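PDB 3FNR: arginyl-tRNA synthetase from Campylobacter jejuni, which catalyses the ATP-dependent attachment of L-arginine to tRNA(Arg), releasing AMP and diphosphate. Local coordinates for residues V37-T42 against T72-N77; G43-G48 against V149-N154; I83-L88 against Q108-E113; Q157-I162 against I303-L308. The protein carries 1 engineered substitution. All blocks are in the same frame, centred on the assembly; numbering follows the deposited sequence.

Overall arrangement
All four contacts lie in the class I catalytic domain. Contacts 1 and 2 share the 'HIGH' region, residues 39-49, the signature of the ATP-binding site in this class. Contact 1 sets its first part against strand 69-76, and contact 2 sets the next part on helix 136-157. Their centres are about 10 Å apart, and they touch where Tyr74 and Pro41 meet Ile151 and where Ala39 meets Leu45. Contact 3 lies farther out, about 17 Å from contact 1 between centres, yet Leu86 and Tyr110 reach back to Pro41 and Thr42. Contact 4 follows the end of helix 136-157, about 12 Å from contact 2 between centres. Contacts 3 and 4 have centres about 27 Å apart and do not touch.

Contact 1: V37-T42 against T72-N77; sequences VSANPT and TEYYVN
Tyr74 lies flat against Ser38, with Val37 beside its ring. Ser38 CA sits almost directly over the ring centre, 3.6 Å from the centroid, in a CH-pi contact. Val37 CG1 packs obliquely on CE2 of the same ring. Farther along, Pro41 CG meets Val76 CG1 at 3.7 Å.

Two direct hydrogen bonds join the segments. Tyr74 OH donates to Ala39 O at a short 2.5 Å, tilted 25° from the carbonyl plane. CG of Tyr74 is anti to the backbone N (chi1 -177°), which swings the ring under Ser38 and brings its hydroxyl to Ala39. Tyr75 N donates to Ser38 OG at 3.0 Å, nearly straight at 171°. The same OG also bonds Glu35.

A water bridges the segments near Asn77. It accepts from Asn77 N at 2.8 Å and from Asn77 ND2 at 2.9 Å. It can donate to Tyr75 O and, more weakly, to Ala39 O, though more acceptors lie in reach than it has protons.

Residues 39-42 begin the 'HIGH' region, which follows the first strand of the class I nucleotide-binding fold. The Tyr74 ring face supports Ser38 while the hydroxyl holds the Ala39 carbonyl, which would restrict the backbone there.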
loop_
_atom_site.group_PDB
_atom_site.type_symbol
_atom_site.label_atom_id
_atom_site.label_comp_id
_atom_site.label_asym_id
_atom_site.label_seq_id
_atom_site.Cartn_x
_atom_site.Cartn_y
_atom_site.Cartn_z
ATOM N N VAL A 37 4.252 -3.845 4.140
ATOM C CA VAL A 37 4.529 -4.975 3.248
ATOM C C VAL A 37 5.515 -5.928 3.919
ATOM O O VAL A 37 5.084 -6.924 4.501
ATOM C CB VAL A 37 4.966 -4.579 1.785
ATOM C CG1 VAL A 37 4.949 -5.800 0.881
ATOM C CG2 VAL A 37 4.043 -3.508 1.194
ATOM N N SER A 38 6.813 -5.614 3.842
ATOM C CA SER A 38 7.883 -6.378 4.510
ATOM C C SER A 38 7.768 -7.883 4.342
ATOM O O SER A 38 7.878 -8.625 5.308
ATOM C CB SER A 38 7.939 -6.045 6.005
ATOM O OG SER A 38 8.244 -4.676 6.209
ATOM N N ALA A 39 7.519 -8.329 3.116
ATOM C CA ALA A 39 7.394 -9.748 2.831
ATOM C C ALA A 39 8.781 -10.376 2.730
ATOM O O ALA A 39 9.745 -9.704 2.348
ATOM C CB ALA A 39 6.633 -9.950 1.549
ATOM N N ASN A 40 8.874 -11.653 3.088
ATOM C CA ASN A 40 10.116 -12.416 2.951
ATOM C C ASN A 40 10.619 -12.435 1.515
ATOM O O ASN A 40 9.827 -12.640 0.599
ATOM C CB ASN A 40 9.899 -13.840 3.440
ATOM C CG ASN A 40 9.615 -13.902 4.923
ATOM O OD1 ASN A 40 10.016 -13.019 5.688
ATOM N ND2 ASN A 40 8.921 -14.945 5.341
ATOM N N PRO A 41 11.936 -12.202 1.307
ATOM C CA PRO A 41 12.506 -12.150 -0.048
ATOM C C PRO A 41 12.745 -13.550 -0.625
ATOM O O PRO A 41 13.840 -13.858 -1.114
ATOM C CB PRO A 41 13.827 -11.407 0.166
ATOM C CG PRO A 41 14.235 -11.779 1.552
ATOM C CD PRO A 41 12.962 -11.962 2.343
ATOM N N THR A 42 11.705 -14.376 -0.571
ATOM C CA THR A 42 11.784 -15.783 -0.927
ATOM C C THR A 42 10.799 -16.126 -2.050
ATOM O O THR A 42 10.561 -17.305 -2.350
ATOM C CB THR A 42 11.463 -16.650 0.290
ATOM O OG1 THR A 42 10.150 -16.323 0.765
ATOM C CG2 THR A 42 12.490 -16.419 1.401
ATOM N N THR A 72 8.605 5.926 4.386
ATOM C CA THR A 72 8.237 4.526 4.219
ATOM C C THR A 72 9.454 3.615 4.231
ATOM O O THR A 72 10.529 3.978 3.724
ATOM C CB THR A 72 7.451 4.299 2.919
ATOM O OG1 THR A 72 8.146 4.903 1.824
ATOM C CG2 THR A 72 6.081 4.929 3.036
ATOM N N GLU A 73 9.263 2.421 4.787
ATOM C CA GLU A 73 10.339 1.470 4.995
ATOM C C GLU A 73 9.842 0.027 4.883
ATOM O O GLU A 73 8.713 -0.296 5.267
ATOM C CB GLU A 73 11.029 1.733 6.347
ATOM C CG GLU A 73 12.332 0.975 6.588
ATOM C CD GLU A 73 13.176 1.574 7.707
ATOM O OE1 GLU A 73 13.264 0.935 8.777
ATOM O OE2 GLU A 73 13.760 2.673 7.513
ATOM N N TYR A 74 10.698 -0.827 4.331
ATOM C CA TYR A 74 10.415 -2.240 4.128
ATOM C C TYR A 74 11.512 -2.997 4.854
ATOM O O TYR A 74 12.698 -2.710 4.672
ATOM C CB TYR A 74 10.449 -2.540 2.628
ATOM C CG TYR A 74 10.116 -3.951 2.169
ATOM C CD1 TYR A 74 10.954 -5.036 2.467
ATOM C CD2 TYR A 74 9.012 -4.187 1.348
ATOM C CE1 TYR A 74 10.661 -6.324 2.016
ATOM C CE2 TYR A 74 8.717 -5.472 0.882
ATOM C CZ TYR A 74 9.546 -6.529 1.220
ATOM O OH TYR A 74 9.259 -7.792 0.768
ATOM N N TYR A 75 11.111 -3.960 5.672
ATOM C CA TYR A 75 12.046 -4.774 6.416
ATOM C C TYR A 75 12.287 -6.069 5.666
ATOM O O TYR A 75 11.347 -6.831 5.423
ATOM C CB TYR A 75 11.477 -5.084 7.801
ATOM C CG TYR A 75 12.414 -5.842 8.706
ATOM C CD1 TYR A 75 13.478 -5.195 9.332
ATOM C CD2 TYR A 75 12.231 -7.199 8.954
ATOM C CE1 TYR A 75 14.337 -5.878 10.173
ATOM C CE2 TYR A 75 13.093 -7.897 9.787
ATOM C CZ TYR A 75 14.141 -7.230 10.399
ATOM O OH TYR A 75 14.989 -7.907 11.251
ATOM N N VAL A 76 13.551 -6.313 5.321
ATOM C CA VAL A 76 13.959 -7.517 4.592
ATOM C C VAL A 76 14.443 -8.592 5.566
ATOM O O VAL A 76 15.483 -8.436 6.190
ATOM C CB VAL A 76 15.081 -7.205 3.560
ATOM C CG1 VAL A 76 15.259 -8.356 2.613
ATOM C CG2 VAL A 76 14.779 -5.927 2.776
ATOM N N ASN A 77 13.684 -9.674 5.698
ATOM C CA ASN A 77 14.065 -10.791 6.561
ATOM C C ASN A 77 15.114 -11.642 5.865
ATOM O O ASN A 77 14.824 -12.753 5.424
ATOM C CB ASN A 77 12.853 -11.668 6.907
ATOM C CG ASN A 77 11.929 -11.032 7.935
ATOM O OD1 ASN A 77 12.234 -11.003 9.126
ATOM N ND2 ASN A 77 10.772 -10.549 7.479
HETATM O O HOH W 1 11.060 -9.375 4.865
#

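Contact 2: G43-G48 against V149-N154; sequences GPLHIG and VLIKQN
Leu45 and Pro44 pack on Leu150, Ile151 and Asn154 in a buried loop-on-helix contact. The loop runs between strand 31-35 and helix 50-65. The helix is 136-157, which presents one side to it.

One direct hydrogen bond crosses the interface. Leu45 N donates to Asn154 OD1 at 2.9 Å, with an angle of 154° at the hydrogen. The N-H meets OD1 almost head-on, with a C=O...N angle of 160°. A chi1 of -80° turns the Asn154 amide so that OD1 reaches the loop backbone. A water lies 3.0 Å from Asn154 OD1 and donates to it. Its 2.4 Å distance to Leu45 O is too short to be trusted, so a bridge through this water is doubtful. The asparagine oxygen therefore takes two donors, one a backbone N-H and one an ordered water.

Residues 43-48 belong to the 'HIGH' region, and residues 46-48 begin the His-Ile-Gly-His sequence itself. In class I synthetases this motif helps to bind ATP. His46 turns away from the helix and its ring stacks with Phe293. The helix contacts are made by Gly43 to Leu45, just before it.

The rest is van der Waals packing, mostly between apolar groups. Pro44 CB meets Leu150 CD2 at 3.8 Å and also lies beside Asn154 OD1. The Leu45 side chain runs past Asn154 in the opposite sense and crosses Ile151 at about a right angle, with CD2 3.9 Å from Ile151 CG2. CG1 and CD1 of Ile151 also lie against Gly43 O, each at 3.4 Å.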
loop_
_atom_site.group_PDB
_atom_site.type_symbol
_atom_site.label_atom_id
_atom_site.label_comp_id
_atom_site.label_asym_id
_atom_site.label_seq_id
_atom_site.Cartn_x
_atom_site.Cartn_y
_atom_site.Cartn_z
ATOM N N GLY A 43 10.226 -15.090 -2.661
ATOM C CA GLY A 43 9.227 -15.259 -3.713
ATOM C C GLY A 43 8.564 -13.965 -4.151
ATOM O O GLY A 43 8.798 -12.913 -3.548
ATOM N N PRO A 44 7.737 -14.029 -5.213
ATOM C CA PRO A 44 6.914 -12.879 -5.591
ATOM C C PRO A 44 5.812 -12.658 -4.557
ATOM O O PRO A 44 5.464 -13.587 -3.815
ATOM C CB PRO A 44 6.304 -13.304 -6.930
ATOM C CG PRO A 44 6.310 -14.802 -6.896
ATOM C CD PRO A 44 7.534 -15.178 -6.116
ATOM N N LEU A 45 5.284 -11.438 -4.508
ATOM C CA LEU A 45 4.237 -11.083 -3.551
ATOM C C LEU A 45 2.963 -11.892 -3.761
ATOM O O LEU A 45 2.493 -12.061 -4.884
ATOM C CB LEU A 45 3.933 -9.585 -3.616
ATOM C CG LEU A 45 5.068 -8.642 -3.216
ATOM C CD1 LEU A 45 4.602 -7.202 -3.234
ATOM C CD2 LEU A 45 5.602 -9.004 -1.845
ATOM N N HIS A 46 2.432 -12.424 -2.670
ATOM C CA HIS A 46 1.154 -13.103 -2.711
ATOM C C HIS A 46 0.054 -12.047 -2.712
ATOM O O HIS A 46 0.313 -10.873 -2.422
ATOM C CB HIS A 46 1.017 -14.048 -1.523
ATOM C CG HIS A 46 2.021 -15.161 -1.517
ATOM N ND1 HIS A 46 2.422 -15.795 -0.360
ATOM C CD2 HIS A 46 2.711 -15.746 -2.525
ATOM C CE1 HIS A 46 3.310 -16.727 -0.658
ATOM N NE2 HIS A 46 3.504 -16.717 -1.964
ATOM N N ILE A 47 -1.163 -12.462 -3.049
ATOM C CA ILE A 47 -2.300 -11.548 -3.118
ATOM C C ILE A 47 -2.692 -11.002 -1.736
ATOM O O ILE A 47 -3.166 -9.877 -1.635
ATOM C CB ILE A 47 -3.508 -12.177 -3.896
ATOM C CG1 ILE A 47 -4.556 -11.120 -4.270
ATOM C CG2 ILE A 47 -4.134 -13.338 -3.134
ATOM C CD1 ILE A 47 -4.011 -9.921 -5.045
ATOM N N GLY A 48 -2.433 -11.776 -0.678
ATOM C CA GLY A 48 -2.704 -11.352 0.696
ATOM C C GLY A 48 -1.896 -10.158 1.176
ATOM O O GLY A 48 -2.230 -9.546 2.193
ATOM N N VAL A 149 14.466 -7.774 -6.058
ATOM C CA VAL A 149 14.279 -7.075 -7.325
ATOM C C VAL A 149 12.877 -7.384 -7.868
ATOM O O VAL A 149 12.171 -6.466 -8.306
ATOM C CB VAL A 149 15.411 -7.409 -8.356
ATOM C CG1 VAL A 149 14.980 -7.129 -9.797
ATOM C CG2 VAL A 149 16.676 -6.628 -8.033
ATOM N N LEU A 150 12.479 -8.659 -7.788
ATOM C CA LEU A 150 11.151 -9.112 -8.209
ATOM C C LEU A 150 10.025 -8.459 -7.402
ATOM O O LEU A 150 9.041 -7.985 -7.976
ATOM C CB LEU A 150 11.027 -10.646 -8.145
ATOM C CG LEU A 150 9.696 -11.237 -8.650
ATOM C CD1 LEU A 150 9.381 -10.834 -10.104
ATOM C CD2 LEU A 150 9.661 -12.754 -8.517
ATOM N N ILE A 151 10.181 -8.444 -6.079
ATOM C CA ILE A 151 9.204 -7.844 -5.179
ATOM C C ILE A 151 9.071 -6.348 -5.478
ATOM O O ILE A 151 7.959 -5.831 -5.579
ATOM C CB ILE A 151 9.572 -8.105 -3.711
ATOM C CG1 ILE A 151 9.240 -9.558 -3.343
ATOM C CG2 ILE A 151 8.841 -7.126 -2.771
ATOM C CD1 ILE A 151 9.928 -10.041 -2.064
ATOM N N LYS A 152 10.198 -5.671 -5.669
ATOM C CA LYS A 152 10.178 -4.254 -6.032
ATOM C C LYS A 152 9.383 -3.979 -7.304
ATOM O O LYS A 152 8.605 -3.023 -7.350
ATOM C CB LYS A 152 11.586 -3.686 -6.135
ATOM C CG LYS A 152 12.197 -3.359 -4.779
ATOM C CD LYS A 152 13.630 -2.886 -4.928
ATOM C CE LYS A 152 14.338 -2.851 -3.592
ATOM N NZ LYS A 152 15.630 -2.115 -3.705
ATOM N N GLN A 153 9.536 -4.834 -8.312
ATOM C CA GLN A 153 8.776 -4.645 -9.551
ATOM C C GLN A 153 7.313 -5.093 -9.464
ATOM O O GLN A 153 6.460 -4.525 -10.146
ATOM C CB GLN A 153 9.515 -5.180 -10.796
ATOM C CG GLN A 153 9.913 -6.636 -10.762
ATOM C CD GLN A 153 11.064 -6.971 -11.711
ATOM O OE1 GLN A 153 11.185 -8.102 -12.170
ATOM N NE2 GLN A 153 11.912 -5.989 -12.003
ATOM N N ASN A 154 7.032 -6.076 -8.600
ATOM C CA ASN A 154 5.660 -6.438 -8.212
ATOM C C ASN A 154 4.929 -5.220 -7.663
ATOM O O ASN A 154 3.789 -4.960 -8.026
ATOM C CB ASN A 154 5.644 -7.523 -7.131
ATOM C CG ASN A 154 5.870 -8.919 -7.667
ATOM O OD1 ASN A 154 5.782 -9.889 -6.910
ATOM N ND2 ASN A 154 6.158 -9.041 -8.962
HETATM O O HOH W 2 3.139 -11.260 -7.068
#

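Contact 3: I83-L88 against Q108-E113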
loop_
_atom_site.group_PDB
_atom_site.type_symbol
_atom_site.label_atom_id
_atom_site.label_comp_id
_atom_site.label_asym_id
_atom_site.label_seq_id
_atom_site.Cartn_x
_atom_site.Cartn_y
_atom_site.Cartn_z
ATOM N N ILE A 83 16.738 -17.363 4.704
ATOM C CA ILE A 83 16.800 -17.519 3.246
ATOM C C ILE A 83 17.464 -18.815 2.773
ATOM O O ILE A 83 17.598 -19.028 1.562
ATOM C CB ILE A 83 17.533 -16.324 2.567
ATOM C CG1 ILE A 83 19.021 -16.307 2.950
ATOM C CG2 ILE A 83 16.818 -14.995 2.873
ATOM C CD1 ILE A 83 19.877 -15.328 2.153
ATOM N N TYR A 84 17.880 -19.662 3.718
ATOM C CA TYR A 84 18.551 -20.930 3.401
ATOM C C TYR A 84 17.701 -21.809 2.484
ATOM O O TYR A 84 18.193 -22.284 1.455
ATOM C CB TYR A 84 18.936 -21.696 4.677
ATOM C CG TYR A 84 19.779 -22.941 4.436
ATOM C CD1 TYR A 84 21.162 -22.847 4.236
ATOM C CD2 TYR A 84 19.197 -24.214 4.414
ATOM C CE1 TYR A 84 21.943 -23.988 4.019
ATOM C CE2 TYR A 84 19.967 -25.358 4.190
ATOM C CZ TYR A 84 21.338 -25.237 3.992
ATOM O OH TYR A 84 22.099 -26.366 3.776
ATOM N N LEU A 85 16.428 -21.985 2.852
ATOM C CA LEU A 85 15.475 -22.794 2.087
ATOM C C LEU A 85 15.312 -22.321 0.635
ATOM O O LEU A 85 15.132 -23.138 -0.267
ATOM C CB LEU A 85 14.104 -22.826 2.783
ATOM C CG LEU A 85 13.366 -24.164 2.967
ATOM C CD1 LEU A 85 11.938 -23.954 3.465
ATOM C CD2 LEU A 85 13.362 -25.040 1.721
ATOM N N LEU A 86 15.375 -21.009 0.416
ATOM C CA LEU A 86 15.346 -20.456 -0.938
ATOM C C LEU A 86 16.568 -20.900 -1.759
ATOM O O LEU A 86 16.432 -21.246 -2.929
ATOM C CB LEU A 86 15.244 -18.928 -0.901
ATOM C CG LEU A 86 15.195 -18.196 -2.241
ATOM C CD1 LEU A 86 13.823 -18.373 -2.899
ATOM C CD2 LEU A 86 15.538 -16.723 -2.051
ATOM N N GLY A 87 17.749 -20.889 -1.140
ATOM C CA GLY A 87 18.968 -21.399 -1.777
ATOM C C GLY A 87 18.883 -22.895 -2.026
ATOM O O GLY A 87 19.317 -23.386 -3.073
ATOM N N LEU A 88 18.305 -23.610 -1.059
ATOM C CA LEU A 88 18.082 -25.051 -1.149
ATOM C C LEU A 88 17.155 -25.415 -2.302
ATOM O O LEU A 88 17.453 -26.324 -3.078
ATOM C CB LEU A 88 17.498 -25.582 0.163
ATOM C CG LEU A 88 17.277 -27.096 0.273
ATOM C CD1 LEU A 88 18.604 -27.843 0.365
ATOM C CD2 LEU A 88 16.401 -27.424 1.467
ATOM N N GLN A 108 8.862 -29.012 3.547
ATOM C CA GLN A 108 8.681 -27.591 3.261
ATOM C C GLN A 108 9.743 -27.123 2.270
ATOM O O GLN A 108 10.937 -27.139 2.581
ATOM C CB GLN A 108 8.761 -26.754 4.548
ATOM C CG GLN A 108 7.681 -27.047 5.601
ATOM C CD GLN A 108 6.291 -26.549 5.212
ATOM O OE1 GLN A 108 6.144 -25.567 4.479
ATOM N NE2 GLN A 108 5.264 -27.225 5.716
ATOM N N TYR A 109 9.301 -26.719 1.077
ATOM C CA TYR A 109 10.191 -26.203 0.027
ATOM C C TYR A 109 9.473 -25.243 -0.923
ATOM O O TYR A 109 8.249 -25.294 -1.066
ATOM C CB TYR A 109 10.870 -27.343 -0.756
ATOM C CG TYR A 109 9.942 -28.213 -1.587
ATOM C CD1 TYR A 109 9.137 -29.187 -0.988
ATOM C CD2 TYR A 109 9.888 -28.079 -2.976
ATOM C CE1 TYR A 109 8.289 -29.989 -1.744
ATOM C CE2 TYR A 109 9.047 -28.881 -3.744
ATOM C CZ TYR A 109 8.249 -29.833 -3.119
ATOM O OH TYR A 109 7.413 -30.631 -3.867
ATOM N N TYR A 110 10.242 -24.371 -1.571
ATOM C CA TYR A 110 9.675 -23.403 -2.510
ATOM C C TYR A 110 9.628 -23.941 -3.945
ATOM O O TYR A 110 10.640 -24.382 -4.497
ATOM C CB TYR A 110 10.419 -22.063 -2.447
ATOM C CG TYR A 110 10.489 -21.450 -1.063
ATOM C CD1 TYR A 110 9.352 -21.359 -0.254
ATOM C CD2 TYR A 110 11.690 -20.944 -0.570
ATOM C CE1 TYR A 110 9.415 -20.795 1.015
ATOM C CE2 TYR A 110 11.764 -20.378 0.697
ATOM C CZ TYR A 110 10.624 -20.305 1.483
ATOM O OH TYR A 110 10.692 -19.742 2.738
ATOM N N LYS A 111 8.434 -23.893 -4.528
ATOM C CA LYS A 111 8.173 -24.428 -5.861
ATOM C C LYS A 111 7.387 -23.419 -6.695
ATOM O O LYS A 111 6.751 -22.512 -6.149
ATOM C CB LYS A 111 7.396 -25.745 -5.749
ATOM C CG LYS A 111 6.122 -25.646 -4.915
ATOM C CD LYS A 111 6.012 -26.805 -3.946
ATOM C CE LYS A 111 5.369 -26.365 -2.640
ATOM N NZ LYS A 111 5.650 -27.329 -1.541
ATOM N N GLY A 112 7.436 -23.579 -8.015
ATOM C CA GLY A 112 6.666 -22.736 -8.920
ATOM C C GLY A 112 7.412 -22.329 -10.172
ATOM O O GLY A 112 8.580 -22.673 -10.357
ATOM N N GLU A 113 6.720 -21.589 -11.031
ATOM C CA GLU A 113 7.295 -21.047 -12.255
ATOM C C GLU A 113 8.477 -20.121 -11.953
ATOM O O GLU A 113 9.467 -20.120 -12.688
ATOM C CB GLU A 113 6.222 -20.307 -13.058
ATOM C CG GLU A 113 6.583 -20.037 -14.519
ATOM C CD GLU A 113 5.519 -19.232 -15.263
ATOM O OE1 GLU A 113 4.349 -19.206 -14.810
ATOM O OE2 GLU A 113 5.853 -18.627 -16.307
#
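Leu85 and Leu86, on helix 80-98, meet residues 108-110, in the segment that leads into helix 113-126. The tightly packed part has two pieces. In one, both methyl groups of Leu85 lie by the carbonyl oxygen of Gln108, with CD2 3.3 Å from Gln108 O. The same CD2 is 3.8 Å from Tyr109 CA. In the other, the Tyr110 ring turns an edge to the helix, with Leu86 CA in the ring plane and 3.7 Å from CD2 of Tyr110. Leu86 N is also at this edge, 3.7 Å from Tyr110 CE2. The Leu86 side chain crosses Tyr110 at about a right angle and brings CD1 to 4.1 Å from CD2 of the ring. Leu85 CB reaches CE2 obliquely. With chi1 at -55°, Tyr110 swings its ring against the helix and on to Thr42.

The outer side is looser. The Tyr109 ring leads away and meets Tyr105, with Lys111 NZ over one face. The Gln108 side chain also leads away and is exposed to solvent.

This contact packs the loop before helix 113-126 back onto helix 80-98. No direct hydrogen bond crosses the two segments. A polar tie lies just beyond, where Ser89 OG bonds both Leu85 O and Tyr110 N. The chemistry is therefore chiefly van der Waals contact, with Tyr110 held by the same helix twice, at its ring edge by Leu86 and at its backbone N by Ser89 OG.

Contact 4: Q157-I162 against I303-L308; sequences QAKIKI and IGSDAL
Ala158 and Lys159 meet Ser305 and Leu308 where helix 136-157 ends in a Schellman motif. Lys159, with positive phi, is the C-prime residue of that motif. The partner segment begins helix 305-311, with Gly304 at its N-cap. The end of one helix thus faces the start of another within the class I catalytic domain.

Ser305 points its side chain at the turn. Its extended first torsion (chi1 -177°) sets the hydroxyl against Ala158 and Lys159. OG lies 3.6 Å from Ala158 CA and also 3.6 Å from Lys159 CG. Gln157 O is 3.4 Å from Ser305 OG.

Lys159 curls past the hydroxyl group. Its chain bends at chi2 (-72°) and chi4 (-69°), so it folds back instead of reaching outward. NZ then comes to 3.6 Å from Ser305 OG and makes a weak hydrogen bond to Gln157 O, NZ to O 3.3 Å. The fold-back sets the ammonium beside the helix end, where its charge would probably suit the carbonyl oxygens there.

Leu308, one turn on from Ser305, faces the same turn at Ala158. Leu308 also packs on Val299 and Val300 of helix 296-303, and Ala158 touches Met296 of that helix. Arg309 and Arg61 bond the carbonyl oxygens of Ala158 and Lys159, so further polar ties hold the turn. Across the two segments, the apolar contact comes down to one methyl pair, Ala158 CB and Leu308 CD2 at 3.8 Å.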
loop_
_atom_site.group_PDB
_atom_site.type_symbol
_atom_site.label_atom_id
_atom_site.label_comp_id
_atom_site.label_asym_id
_atom_site.label_seq_id
_atom_site.Cartn_x
_atom_site.Cartn_y
_atom_site.Cartn_z
ATOM N N GLN A 157 4.524 -2.382 -10.384
ATOM C CA GLN A 157 3.377 -2.731 -11.218
ATOM C C GLN A 157 2.072 -2.151 -10.668
ATOM O O GLN A 157 1.202 -1.740 -11.432
ATOM C CB GLN A 157 3.265 -4.248 -11.338
ATOM C CG GLN A 157 2.483 -4.720 -12.539
ATOM C CD GLN A 157 2.408 -6.229 -12.631
ATOM O OE1 GLN A 157 2.948 -6.944 -11.788
ATOM N NE2 GLN A 157 1.741 -6.724 -13.667
ATOM N N ALA A 158 1.958 -2.100 -9.342
ATOM C CA ALA A 158 0.804 -1.504 -8.672
ATOM C C ALA A 158 1.037 -0.044 -8.288
ATOM O O ALA A 158 0.303 0.511 -7.457
ATOM C CB ALA A 158 0.443 -2.308 -7.460
ATOM N N LYS A 159 2.051 0.572 -8.902
ATOM C CA LYS A 159 2.414 1.985 -8.688
ATOM C C LYS A 159 2.920 2.282 -7.264
ATOM O O LYS A 159 2.738 3.390 -6.738
ATOM C CB LYS A 159 1.275 2.945 -9.100
ATOM C CG LYS A 159 0.643 2.665 -10.472
ATOM C CD LYS A 159 1.568 3.027 -11.630
ATOM C CE LYS A 159 0.996 2.563 -12.975
ATOM N NZ LYS A 159 0.989 1.074 -13.139
ATOM N N ILE A 160 3.570 1.290 -6.660
ATOM C CA ILE A 160 4.086 1.412 -5.300
ATOM C C ILE A 160 5.610 1.396 -5.276
ATOM O O ILE A 160 6.240 0.453 -5.753
ATOM C CB ILE A 160 3.526 0.294 -4.376
ATOM C CG1 ILE A 160 1.991 0.363 -4.336
ATOM C CG2 ILE A 160 4.133 0.397 -2.970
ATOM C CD1 ILE A 160 1.291 -0.937 -3.899
ATOM N N LYS A 161 6.191 2.459 -4.730
ATOM C CA LYS A 161 7.625 2.511 -4.449
ATOM C C LYS A 161 7.828 2.811 -2.964
ATOM O O LYS A 161 7.218 3.732 -2.430
ATOM C CB LYS A 161 8.302 3.594 -5.289
ATOM C CG LYS A 161 8.384 3.296 -6.775
ATOM C CD LYS A 161 9.046 4.456 -7.513
ATOM C CE LYS A 161 9.105 4.219 -9.017
ATOM N NZ LYS A 161 10.074 3.148 -9.373
ATOM N N ILE A 162 8.666 2.019 -2.303
ATOM C CA ILE A 162 8.979 2.212 -0.882
ATOM C C ILE A 162 10.369 2.860 -0.759
ATOM O O ILE A 162 11.294 2.504 -1.485
ATOM C CB ILE A 162 8.839 0.880 -0.102
ATOM C CG1 ILE A 162 7.367 0.429 -0.102
ATOM C CG2 ILE A 162 9.348 1.002 1.336
ATOM C CD1 ILE A 162 7.107 -0.898 0.589
ATOM N N ILE A 303 -6.552 -7.857 -14.017
ATOM C CA ILE A 303 -7.465 -6.731 -13.810
ATOM C C ILE A 303 -6.873 -5.338 -14.062
ATOM O O ILE A 303 -7.612 -4.369 -14.206
ATOM C CB ILE A 303 -8.152 -6.787 -12.427
ATOM C CG1 ILE A 303 -7.174 -6.420 -11.301
ATOM C CG2 ILE A 303 -8.817 -8.155 -12.217
ATOM C CD1 ILE A 303 -7.827 -6.208 -9.952
ATOM N N GLY A 304 -5.549 -5.230 -14.114
ATOM C CA GLY A 304 -4.920 -3.922 -14.270
ATOM C C GLY A 304 -4.726 -3.212 -12.944
ATOM O O GLY A 304 -5.416 -3.499 -11.959
ATOM N N SER A 305 -3.788 -2.270 -12.940
ATOM C CA SER A 305 -3.359 -1.553 -11.740
ATOM C C SER A 305 -4.447 -0.691 -11.095
ATOM O O SER A 305 -4.625 -0.731 -9.875
ATOM C CB SER A 305 -2.142 -0.683 -12.064
ATOM O OG SER A 305 -1.661 -0.031 -10.904
ATOM N N ASP A 306 -5.152 0.090 -11.914
ATOM C CA ASP A 306 -6.223 0.972 -11.434
ATOM C C ASP A 306 -7.277 0.211 -10.650
ATOM O O ASP A 306 -7.699 0.662 -9.584
ATOM C CB ASP A 306 -6.887 1.700 -12.602
ATOM C CG ASP A 306 -5.914 2.573 -13.383
ATOM O OD1 ASP A 306 -4.844 2.934 -12.843
ATOM O OD2 ASP A 306 -6.223 2.901 -14.548
ATOM N N ALA A 307 -7.673 -0.949 -11.176
ATOM C CA ALA A 307 -8.675 -1.789 -10.546
ATOM C C ALA A 307 -8.189 -2.295 -9.199
ATOM O O ALA A 307 -8.939 -2.252 -8.232
ATOM C CB ALA A 307 -9.047 -2.944 -11.452
ATOM N N LEU A 308 -6.932 -2.742 -9.134
ATOM C CA LEU A 308 -6.324 -3.188 -7.868
ATOM C C LEU A 308 -6.314 -2.060 -6.848
ATOM O O LEU A 308 -6.720 -2.246 -5.694
ATOM C CB LEU A 308 -4.889 -3.697 -8.075
ATOM C CG LEU A 308 -4.310 -4.427 -6.853
ATOM C CD1 LEU A 308 -4.413 -5.925 -7.013
ATOM C CD2 LEU A 308 -2.870 -4.035 -6.617
#